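Local structure of lumazine-binding protein (Silicibacter pomeroyi DSS-3, 3FKA) at residues K37-G42 against I112-Y117; D69-I74 against E89-G94; I83-V88 against F100-L105. The protein is of unknown function but has the NTF2-like fold, whose curved sheet and helices often enclose a pocket for a small molecule. One frame throughout, in Å; residues are numbered along the deposited sequence.

In the fold
All three contacts lie in the one mixed sheet of this NTF2-like fold, where strand 38-44 runs parallel to 109-119, and 95-106, 83-92 and 72-80 follow antiparallel. Contact 1 closes the longest connection, since contacts 2 and 3 both fall in the chain between its two segments. Its centre lies about 10 Å from that of contact 3, and the two touch where the neighbouring strands 95-106 and 109-119 pair. Contact 2, centred about 17 Å from either, continues strand 83-92 beyond contact 3. Segments of contacts 2 and 3 alternate along the chain; the three contacts together draw on five neighbouring strands, and contacts 1 and 3 both also touch the second subunit.

Contact 1 of 3, residues K37-G42 against I112-Y117; sequences KASEVG and IVSKVY. With EDO (1,2-ethanediol), chain R.
Glu40 and Lys115 run side by side from a parallel strand pair of the NTF2-like sheet, the place where strand 38-44 joins strand 109-119. The glutamate CB leaves the face that also carries Lys115 and Tyr117. Glu40 CG stands anti to the backbone N (chi1 175°) and passes obliquely beside the phenol ring, 3.8 Å from Tyr117 CE2; the chain beyond it is extended. At CD the carboxylate splits: Glu40 OE2 takes the salt bridge from Lys115 NZ at 2.9 Å, met on its anti side and 32° out of the carboxylate plane, while OE1 bonds to Asn51 and to an unidentified bound molecule. The lysine reaches this oxygen because its own chain bends at chi3, and its NZ has a second, weak bond to Tyr18 OH. A buried ammonium thus has its counter-charge beside it, which probably lowers the cost of burying the lysine.

On the other face Ser39 and Ser114 bring their hydroxyls to 2.8 Å between the two OG atoms; small polar residues suit this place, as Ser114 also packs on Ser114 of the second subunit. Nearby Val41 CB touches Val116 CG1 in a patch continued by Val113 of that subunit. The backbone ladder alternates as in any parallel pair: Ser39 O accepts from Lys115 N, Val41 N gives to Lys115 O, and Val41 O takes Tyr117 N. Val113 and Ser114 both face Thr102, a classic beta bulge.

Glycine suits position 42 because a CB there would run into Tyr117 O; without one, Gly42 CA can lie over the face of the Tyr117 ring, 3.8 Å from its centroid, a CH-pi contact. Beyond, a water in the plane of that ring joins Tyr117 OH, at 2.9 Å, to Glu40 O.

Contact 2 of 3, residues D69-I74 against E89-G94; sequences DPFWAI and ENDWAG
Phe71 lies across the side chains of Glu89 and Asp91, which rise from the neighbouring strand on the same face of the sheet. The compact part is the backbone. Ala73 and Glu89 form a hydrogen-bonded antiparallel pair, with Glu89 N to Ala73 O at 2.8 Å and Ala73 N to Glu89 O at 2.9 Å. Next to it, Trp72 and Asn90 make a non-hydrogen-bonded pair, their CB atoms 3.9 Å apart; Asn90 then turns its amide to Asp99. The small Ala73 suits its place, leaving room for Glu89 OE1.

Toward the end of the pairing, where a water enters, the fit is looser. Phe71 CZ meets Glu89 OE1 at 3.3 Å, the oxygen lying in the ring plane at its edge, where the ring hydrogens carry partial positive charge. Asp91 crosses obliquely near the root of the ring, OD1 beside Phe71 CD2 and Asp91 OD2 3.6 Å from Phe71 CB. The water bridges Asp91 OD2 and Phe71 N, and both carboxylates are anchored by arginines, Asp91 by Arg96 and Glu89 by Arg120. An alanine in place of Phe71 would remove the ring and is likely to leave a gap between Glu89 and Asp91, with Glu89 OE1 losing its edge contact. Asp91 N to Phe71 O closes the ladder at the open end of a beta hairpin, formed by strands 72-80 and 83-92 of the NTF2-like sheet.

Contact 3 of 3, residues I83-V88 against F100-L105; sequences IAMLHV and FLTVLL
Phe100 sets the edge of its ring against the face of His87 in a T-shaped pair, with the planes at 87° and the centroids of the Phe100 and His87 rings 5.1 Å apart. The touching atom is Phe100 CE1, 3.5 Å from His87 CG and offset toward the rim of the imidazole. Phe100 CG lies anti to its carbonyl carbon (chi1 -65°), which swings the ring across to the neighbouring strand. Histidine suits the spot because it offers a flat face to the phenyl ring and still has a polar edge for Asp98, which bonds NE2 and limits the imidazole's rotation.

The same face continues through Met85, a selenomethionine, and Thr102 to Ile83, whose CG2 meets Leu104 CD1 at 3.8 Å. The threonine directs OG1 to Ser114 of the second subunit, so its polar group is satisfied across the interface; its methyl remains beside the Met85 chain.

Ala84, Leu86, Val88, Leu101 and Val103 form the other, wholly apolar face. Here branched tips fit obliquely: Leu86 CD2 reaches Val103 CG2 at 3.8 Å, and Val88 CG2 meets Leu101 CD1 at 4.0 Å. Beta-branched valines suit extended strands, and Ala84 is small enough to sit beside Val103. Four backbone bonds hold the antiparallel register, two between Ala84 and Val103 and two between Leu86 and Leu101; the straightest is Leu101 N to Leu86 O, 2.9 Å with an angle of 168° at the hydrogen.

This beta hairpin lies between strands 72-80 and 109-119. Helix 4-24 covers its apolar face, Leu11 touching Ala84, Leu14 touching Val103 and Val15 touching Val88, while Met85 and Phe100 on the other face pack against Met85 of the second subunit.

Contact 1 of 3, residues K37-G42 against I112-Y117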
loop_
_atom_site.group_PDB
_atom_site.type_symbol
_atom_site.label_atom_id
_atom_site.label_comp_id
_atom_site.label_asym_id
_atom_site.label_seq_id
_atom_site.Cartn_x
_atom_site.Cartn_y
_atom_site.Cartn_z
ATOM N N LYS B 37 21.733 11.834 -7.903
ATOM C CA LYS B 37 21.957 10.428 -8.213
ATOM C C LYS B 37 20.666 9.613 -8.374
ATOM O O LYS B 37 20.710 8.373 -8.397
ATOM C CB LYS B 37 22.862 9.797 -7.143
ATOM C CG LYS B 37 24.255 10.361 -7.046
ATOM C CD LYS B 37 25.033 9.568 -5.998
ATOM C CE LYS B 37 26.391 10.136 -5.766
ATOM N NZ LYS B 37 27.152 9.402 -4.686
ATOM N N ALA B 38 19.523 10.279 -8.566
ATOM C CA ALA B 38 18.255 9.592 -8.752
ATOM C C ALA B 38 18.232 8.846 -10.085
ATOM O O ALA B 38 18.936 9.221 -11.034
ATOM C CB ALA B 38 17.093 10.558 -8.723
ATOM N N SER B 39 17.421 7.801 -10.131
ATOM C CA SER B 39 17.241 6.984 -11.320
ATOM C C SER B 39 15.782 6.924 -11.756
ATOM O O SER B 39 14.896 7.092 -10.920
ATOM C CB SER B 39 17.688 5.561 -11.012
ATOM O OG SER B 39 16.887 5.025 -9.942
ATOM N N GLU B 40 15.552 6.770 -13.063
ATOM C CA GLU B 40 14.218 6.550 -13.645
ATOM C C GLU B 40 14.412 5.259 -14.422
ATOM O O GLU B 40 15.186 5.236 -15.388
ATOM C CB GLU B 40 13.733 7.645 -14.554
ATOM C CG GLU B 40 12.398 7.257 -15.193
ATOM C CD GLU B 40 11.977 8.152 -16.291
ATOM O OE1 GLU B 40 12.735 8.281 -17.263
ATOM O OE2 GLU B 40 10.868 8.669 -16.210
ATOM N N VAL B 41 13.686 4.213 -14.042
ATOM C CA VAL B 41 13.863 2.882 -14.610
ATOM C C VAL B 41 12.579 2.186 -15.023
ATOM O O VAL B 41 11.604 2.191 -14.298
ATOM C CB VAL B 41 14.570 1.964 -13.566
ATOM C CG1 VAL B 41 14.938 0.620 -14.165
ATOM C CG2 VAL B 41 15.812 2.656 -12.978
ATOM N N GLY B 42 12.594 1.541 -16.176
ATOM C CA GLY B 42 11.435 0.776 -16.623
ATOM C C GLY B 42 11.722 0.201 -17.973
ATOM O O GLY B 42 12.846 0.365 -18.484
ATOM N N ILE B 112 12.881 13.129 -4.285
ATOM C CA ILE B 112 12.758 11.821 -4.931
ATOM C C ILE B 112 14.102 11.124 -5.153
ATOM O O ILE B 112 15.040 11.684 -5.739
ATOM C CB ILE B 112 12.000 11.925 -6.255
ATOM C CG1 ILE B 112 10.622 12.575 -6.063
ATOM C CG2 ILE B 112 11.871 10.514 -6.854
ATOM C CD1 ILE B 112 9.924 12.977 -7.397
ATOM N N VAL B 113 14.168 9.886 -4.677
ATOM C CA VAL B 113 15.347 9.046 -4.765
ATOM C C VAL B 113 15.339 8.210 -6.048
ATOM O O VAL B 113 16.378 8.069 -6.701
ATOM C CB VAL B 113 15.469 8.137 -3.514
ATOM C CG1 VAL B 113 16.645 7.112 -3.665
ATOM C CG2 VAL B 113 15.635 9.004 -2.268
ATOM N N SER B 114 14.174 7.671 -6.407
ATOM C CA SER B 114 14.066 6.852 -7.592
ATOM C C SER B 114 12.637 6.743 -8.043
ATOM O O SER B 114 11.713 6.934 -7.256
ATOM C CB SER B 114 14.582 5.426 -7.302
ATOM O OG SER B 114 14.517 4.591 -8.462
ATOM N N LYS B 115 12.498 6.430 -9.317
ATOM C CA LYS B 115 11.203 6.229 -9.942
ATOM C C LYS B 115 11.273 4.999 -10.835
ATOM O O LYS B 115 12.144 4.919 -11.682
ATOM C CB LYS B 115 10.804 7.396 -10.837
ATOM C CG LYS B 115 9.354 7.309 -11.399
ATOM C CD LYS B 115 9.202 8.035 -12.743
ATOM C CE LYS B 115 9.736 9.461 -12.727
ATOM N NZ LYS B 115 9.586 10.072 -14.066
ATOM N N VAL B 116 10.380 4.025 -10.610
ATOM C CA VAL B 116 10.275 2.855 -11.505
ATOM C C VAL B 116 8.899 3.037 -12.109
ATOM O O VAL B 116 8.003 3.591 -11.455
ATOM C CB VAL B 116 10.448 1.444 -10.889
ATOM C CG1 VAL B 116 11.873 1.270 -10.356
ATOM C CG2 VAL B 116 9.403 1.156 -9.830
ATOM N N TYR B 117 8.751 2.643 -13.373
ATOM C CA TYR B 117 7.491 2.797 -14.057
ATOM C C TYR B 117 7.189 1.659 -15.005
ATOM O O TYR B 117 8.080 0.860 -15.393
ATOM C CB TYR B 117 7.497 4.111 -14.883
ATOM C CG TYR B 117 8.479 4.037 -16.043
ATOM C CD1 TYR B 117 8.116 3.468 -17.279
ATOM C CD2 TYR B 117 9.792 4.460 -15.883
ATOM C CE1 TYR B 117 9.022 3.332 -18.315
ATOM C CE2 TYR B 117 10.707 4.345 -16.946
ATOM C CZ TYR B 117 10.316 3.778 -18.150
ATOM O OH TYR B 117 11.229 3.675 -19.189
HETATM C C1 EDO R . 23.553 12.965 -3.082
HETATM O O1 EDO R . 22.918 14.201 -2.690
HETATM C C2 EDO R . 22.592 12.097 -3.894
HETATM O O2 EDO R . 22.449 12.564 -5.234
HETATM O O HOH W 1 13.666 4.793 -18.062
#

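Contact 2 of 3, residues D69-I74 against E89-G94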
loop_
_atom_site.group_PDB
_atom_site.type_symbol
_atom_site.label_atom_id
_atom_site.label_comp_id
_atom_site.label_asym_id
_atom_site.label_seq_id
_atom_site.Cartn_x
_atom_site.Cartn_y
_atom_site.Cartn_z
ATOM N N ASP B 69 -2.944 20.172 -19.660
ATOM C CA ASP B 69 -3.250 19.951 -18.260
ATOM C C ASP B 69 -3.157 18.434 -18.150
ATOM O O ASP B 69 -4.057 17.708 -18.619
ATOM C CB ASP B 69 -4.628 20.486 -17.880
ATOM C CG ASP B 69 -4.907 20.397 -16.382
ATOM O OD1 ASP B 69 -3.954 20.272 -15.580
ATOM O OD2 ASP B 69 -6.094 20.479 -16.003
ATOM N N PRO B 70 -2.077 17.937 -17.536
ATOM C CA PRO B 70 -1.945 16.486 -17.502
ATOM C C PRO B 70 -2.781 15.757 -16.467
ATOM O O PRO B 70 -3.016 16.299 -15.397
ATOM C CB PRO B 70 -0.480 16.315 -17.131
ATOM C CG PRO B 70 -0.220 17.434 -16.198
ATOM C CD PRO B 70 -0.997 18.582 -16.763
ATOM N N PHE B 71 -3.242 14.559 -16.836
ATOM C CA PHE B 71 -3.973 13.709 -15.929
ATOM C C PHE B 71 -2.992 13.062 -14.972
ATOM O O PHE B 71 -1.945 12.596 -15.404
ATOM C CB PHE B 71 -4.699 12.549 -16.623
ATOM C CG PHE B 71 -4.999 11.382 -15.677
ATOM C CD1 PHE B 71 -6.108 11.403 -14.843
ATOM C CD2 PHE B 71 -4.120 10.286 -15.587
ATOM C CE1 PHE B 71 -6.355 10.351 -13.959
ATOM C CE2 PHE B 71 -4.355 9.246 -14.695
ATOM C CZ PHE B 71 -5.476 9.279 -13.888
ATOM N N TRP B 72 -3.334 13.011 -13.691
ATOM C CA TRP B 72 -2.532 12.286 -12.699
ATOM C C TRP B 72 -3.387 11.992 -11.471
ATOM O O TRP B 72 -4.376 12.688 -11.202
ATOM C CB TRP B 72 -1.241 12.997 -12.278
ATOM C CG TRP B 72 -1.483 14.310 -11.647
ATOM C CD1 TRP B 72 -1.766 15.474 -12.293
ATOM C CD2 TRP B 72 -1.447 14.617 -10.264
ATOM N NE1 TRP B 72 -1.915 16.489 -11.396
ATOM C CE2 TRP B 72 -1.724 15.992 -10.137
ATOM C CE3 TRP B 72 -1.211 13.868 -9.114
ATOM C CZ2 TRP B 72 -1.778 16.630 -8.901
ATOM C CZ3 TRP B 72 -1.252 14.501 -7.885
ATOM C CH2 TRP B 72 -1.539 15.872 -7.787
ATOM N N ALA B 73 -2.994 10.955 -10.741
ATOM C CA ALA B 73 -3.686 10.547 -9.527
ATOM C C ALA B 73 -2.721 9.856 -8.593
ATOM O O ALA B 73 -1.810 9.200 -9.056
ATOM C CB ALA B 73 -4.836 9.609 -9.868
ATOM N N ILE B 74 -2.919 10.018 -7.290
ATOM C CA ILE B 74 -2.113 9.349 -6.282
ATOM C C ILE B 74 -2.916 8.118 -5.900
ATOM O O ILE B 74 -3.991 8.245 -5.306
ATOM C CB ILE B 74 -1.827 10.231 -5.062
ATOM C CG1 ILE B 74 -0.910 11.374 -5.472
ATOM C CG2 ILE B 74 -1.141 9.443 -3.969
ATOM C CD1 ILE B 74 -0.753 12.477 -4.407
ATOM N N GLU B 89 -0.369 7.535 -10.835
ATOM C CA GLU B 89 -0.841 7.278 -12.185
ATOM C C GLU B 89 -0.665 8.569 -12.926
ATOM O O GLU B 89 -1.007 9.609 -12.385
ATOM C CB GLU B 89 -2.329 6.981 -12.261
ATOM C CG GLU B 89 -2.823 5.745 -11.592
ATOM C CD GLU B 89 -4.329 5.562 -11.793
ATOM O OE1 GLU B 89 -5.034 6.535 -12.119
ATOM O OE2 GLU B 89 -4.825 4.436 -11.637
ATOM N N ASN B 90 -0.132 8.543 -14.143
ATOM C CA ASN B 90 0.001 9.807 -14.876
ATOM C C ASN B 90 0.140 9.604 -16.364
ATOM O O ASN B 90 0.528 8.546 -16.802
ATOM C CB ASN B 90 1.145 10.658 -14.328
ATOM C CG ASN B 90 2.480 10.012 -14.454
ATOM O OD1 ASN B 90 2.999 9.853 -15.547
ATOM N ND2 ASN B 90 3.103 9.740 -13.331
ATOM N N ASP B 91 -0.239 10.631 -17.113
ATOM C CA ASP B 91 -0.109 10.627 -18.549
ATOM C C ASP B 91 1.116 11.438 -18.902
ATOM O O ASP B 91 1.398 12.446 -18.267
ATOM C CB ASP B 91 -1.297 11.263 -19.264
ATOM C CG ASP B 91 -2.524 10.404 -19.254
ATOM O OD1 ASP B 91 -2.418 9.231 -18.892
ATOM O OD2 ASP B 91 -3.600 10.891 -19.656
ATOM N N TRP B 92 1.851 10.967 -19.893
ATOM C CA TRP B 92 3.019 11.673 -20.398
ATOM C C TRP B 92 3.256 11.228 -21.831
ATOM O O TRP B 92 3.257 10.032 -22.116
ATOM C CB TRP B 92 4.269 11.417 -19.550
ATOM C CG TRP B 92 5.500 12.100 -20.124
ATOM C CD1 TRP B 92 5.787 13.422 -20.075
ATOM C CD2 TRP B 92 6.588 11.480 -20.821
ATOM N NE1 TRP B 92 6.989 13.675 -20.696
ATOM C CE2 TRP B 92 7.509 12.501 -21.156
ATOM C CE3 TRP B 92 6.873 10.163 -21.203
ATOM C CZ2 TRP B 92 8.693 12.253 -21.859
ATOM C CZ3 TRP B 92 8.077 9.906 -21.886
ATOM C CH2 TRP B 92 8.957 10.952 -22.218
ATOM N N ALA B 93 3.419 12.195 -22.730
ATOM C CA ALA B 93 3.709 11.912 -24.135
ATOM C C ALA B 93 2.754 10.916 -24.795
ATOM O O ALA B 93 3.177 10.088 -25.597
ATOM C CB ALA B 93 5.160 11.425 -24.255
ATOM N N GLY B 94 1.466 11.019 -24.464
ATOM C CA GLY B 94 0.431 10.164 -25.033
ATOM C C GLY B 94 0.309 8.753 -24.503
ATOM O O GLY B 94 -0.442 7.950 -25.078
HETATM O O HOH W 2 -3.490 13.784 -19.921
#

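Contact 3 of 3, residues I83-V88 against F100-L105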
loop_
_atom_site.group_PDB
_atom_site.type_symbol
_atom_site.label_atom_id
_atom_site.label_comp_id
_atom_site.label_asym_id
_atom_site.label_seq_id
_atom_site.Cartn_x
_atom_site.Cartn_y
_atom_site.Cartn_z
ATOM N N ILE B 83 11.110 8.217 5.342
ATOM C CA ILE B 83 11.025 7.571 4.025
ATOM C C ILE B 83 9.568 7.442 3.580
ATOM O O ILE B 83 8.653 7.300 4.406
ATOM C CB ILE B 83 11.780 6.204 3.934
ATOM C CG1 ILE B 83 11.272 5.180 4.945
ATOM C CG2 ILE B 83 13.298 6.440 4.104
ATOM C CD1 ILE B 83 11.789 3.744 4.673
ATOM N N ALA B 84 9.366 7.517 2.268
ATOM C CA ALA B 84 8.034 7.371 1.686
ATOM C C ALA B 84 8.119 6.652 0.364
ATOM O O ALA B 84 9.182 6.652 -0.297
ATOM C CB ALA B 84 7.341 8.721 1.487
HETATM N N MSE B 85 7.019 6.013 0.001
HETATM C CA MSE B 85 6.934 5.334 -1.270
HETATM C C MSE B 85 5.532 5.642 -1.794
HETATM O O MSE B 85 4.560 5.521 -1.042
HETATM C CB MSE B 85 7.241 3.873 -1.072
HETATM C CG MSE B 85 7.418 3.152 -2.336
HETATM SE SE MSE B 85 8.008 1.332 -2.002
HETATM C CE MSE B 85 6.696 0.760 -0.659
ATOM N N LEU B 86 5.453 6.052 -3.055
ATOM C CA LEU B 86 4.211 6.492 -3.681
ATOM C C LEU B 86 3.916 5.792 -4.982
ATOM O O LEU B 86 4.833 5.513 -5.752
ATOM C CB LEU B 86 4.323 7.982 -4.044
ATOM C CG LEU B 86 4.429 9.231 -3.125
ATOM C CD1 LEU B 86 3.061 9.750 -2.654
ATOM C CD2 LEU B 86 5.412 9.029 -1.951
ATOM N N HIS B 87 2.641 5.545 -5.241
ATOM C CA HIS B 87 2.161 4.958 -6.500
ATOM C C HIS B 87 1.366 6.104 -7.130
ATOM O O HIS B 87 0.336 6.527 -6.580
ATOM C CB HIS B 87 1.328 3.686 -6.334
ATOM C CG HIS B 87 0.657 3.212 -7.589
ATOM N ND1 HIS B 87 -0.421 2.349 -7.574
ATOM C CD2 HIS B 87 0.873 3.520 -8.889
ATOM C CE1 HIS B 87 -0.800 2.105 -8.816
ATOM N NE2 HIS B 87 -0.031 2.804 -9.634
ATOM N N VAL B 88 1.849 6.600 -8.270
ATOM C CA VAL B 88 1.219 7.661 -8.995
ATOM C C VAL B 88 0.854 7.216 -10.409
ATOM O O VAL B 88 1.663 6.540 -11.067
ATOM C CB VAL B 88 2.178 8.914 -9.140
ATOM C CG1 VAL B 88 1.495 10.094 -9.873
ATOM C CG2 VAL B 88 2.704 9.385 -7.762
ATOM N N PHE B 100 6.238 4.133 -9.442
ATOM C CA PHE B 100 6.498 3.796 -8.055
ATOM C C PHE B 100 7.721 4.637 -7.688
ATOM O O PHE B 100 8.806 4.399 -8.230
ATOM C CB PHE B 100 6.758 2.331 -7.777
ATOM C CG PHE B 100 5.600 1.412 -8.041
ATOM C CD1 PHE B 100 4.255 1.825 -7.945
ATOM C CD2 PHE B 100 5.844 0.061 -8.222
ATOM C CE1 PHE B 100 3.247 0.931 -8.106
ATOM C CE2 PHE B 100 4.831 -0.822 -8.358
ATOM C CZ PHE B 100 3.520 -0.404 -8.301
ATOM N N LEU B 101 7.524 5.599 -6.789
ATOM C CA LEU B 101 8.563 6.524 -6.358
ATOM C C LEU B 101 9.047 6.231 -4.940
ATOM O O LEU B 101 8.226 5.910 -4.101
ATOM C CB LEU B 101 7.992 7.949 -6.358
ATOM C CG LEU B 101 7.375 8.619 -7.603
ATOM C CD1 LEU B 101 6.609 9.906 -7.200
ATOM C CD2 LEU B 101 8.390 8.943 -8.691
ATOM N N THR B 102 10.356 6.330 -4.683
ATOM C CA THR B 102 10.928 6.183 -3.333
ATOM C C THR B 102 11.341 7.631 -3.043
ATOM O O THR B 102 11.883 8.315 -3.939
ATOM C CB THR B 102 12.090 5.191 -3.193
ATOM O OG1 THR B 102 13.088 5.450 -4.185
ATOM C CG2 THR B 102 11.568 3.778 -3.360
ATOM N N VAL B 103 11.079 8.100 -1.819
ATOM C CA VAL B 103 11.306 9.500 -1.461
ATOM C C VAL B 103 11.915 9.561 -0.073
ATOM O O VAL B 103 11.591 8.714 0.778
ATOM C CB VAL B 103 9.962 10.280 -1.457
ATOM C CG1 VAL B 103 10.195 11.801 -1.487
ATOM C CG2 VAL B 103 9.059 9.895 -2.659
ATOM N N LEU B 104 12.775 10.550 0.144
ATOM C CA LEU B 104 13.447 10.746 1.418
ATOM C C LEU B 104 13.234 12.170 1.904
ATOM O O LEU B 104 13.359 13.113 1.125
ATOM C CB LEU B 104 14.939 10.529 1.284
ATOM C CG LEU B 104 15.810 10.612 2.543
ATOM C CD1 LEU B 104 15.583 9.403 3.469
ATOM C CD2 LEU B 104 17.297 10.718 2.163
ATOM N N LEU B 105 12.931 12.308 3.189
ATOM C CA LEU B 105 12.795 13.601 3.836
ATOM C C LEU B 105 14.222 13.940 4.216
ATOM O O LEU B 105 14.771 13.307 5.117
ATOM C CB LEU B 105 11.908 13.531 5.071
ATOM C CG LEU B 105 11.805 14.795 5.939
ATOM C CD1 LEU B 105 11.247 15.974 5.185
ATOM C CD2 LEU B 105 10.941 14.473 7.154
#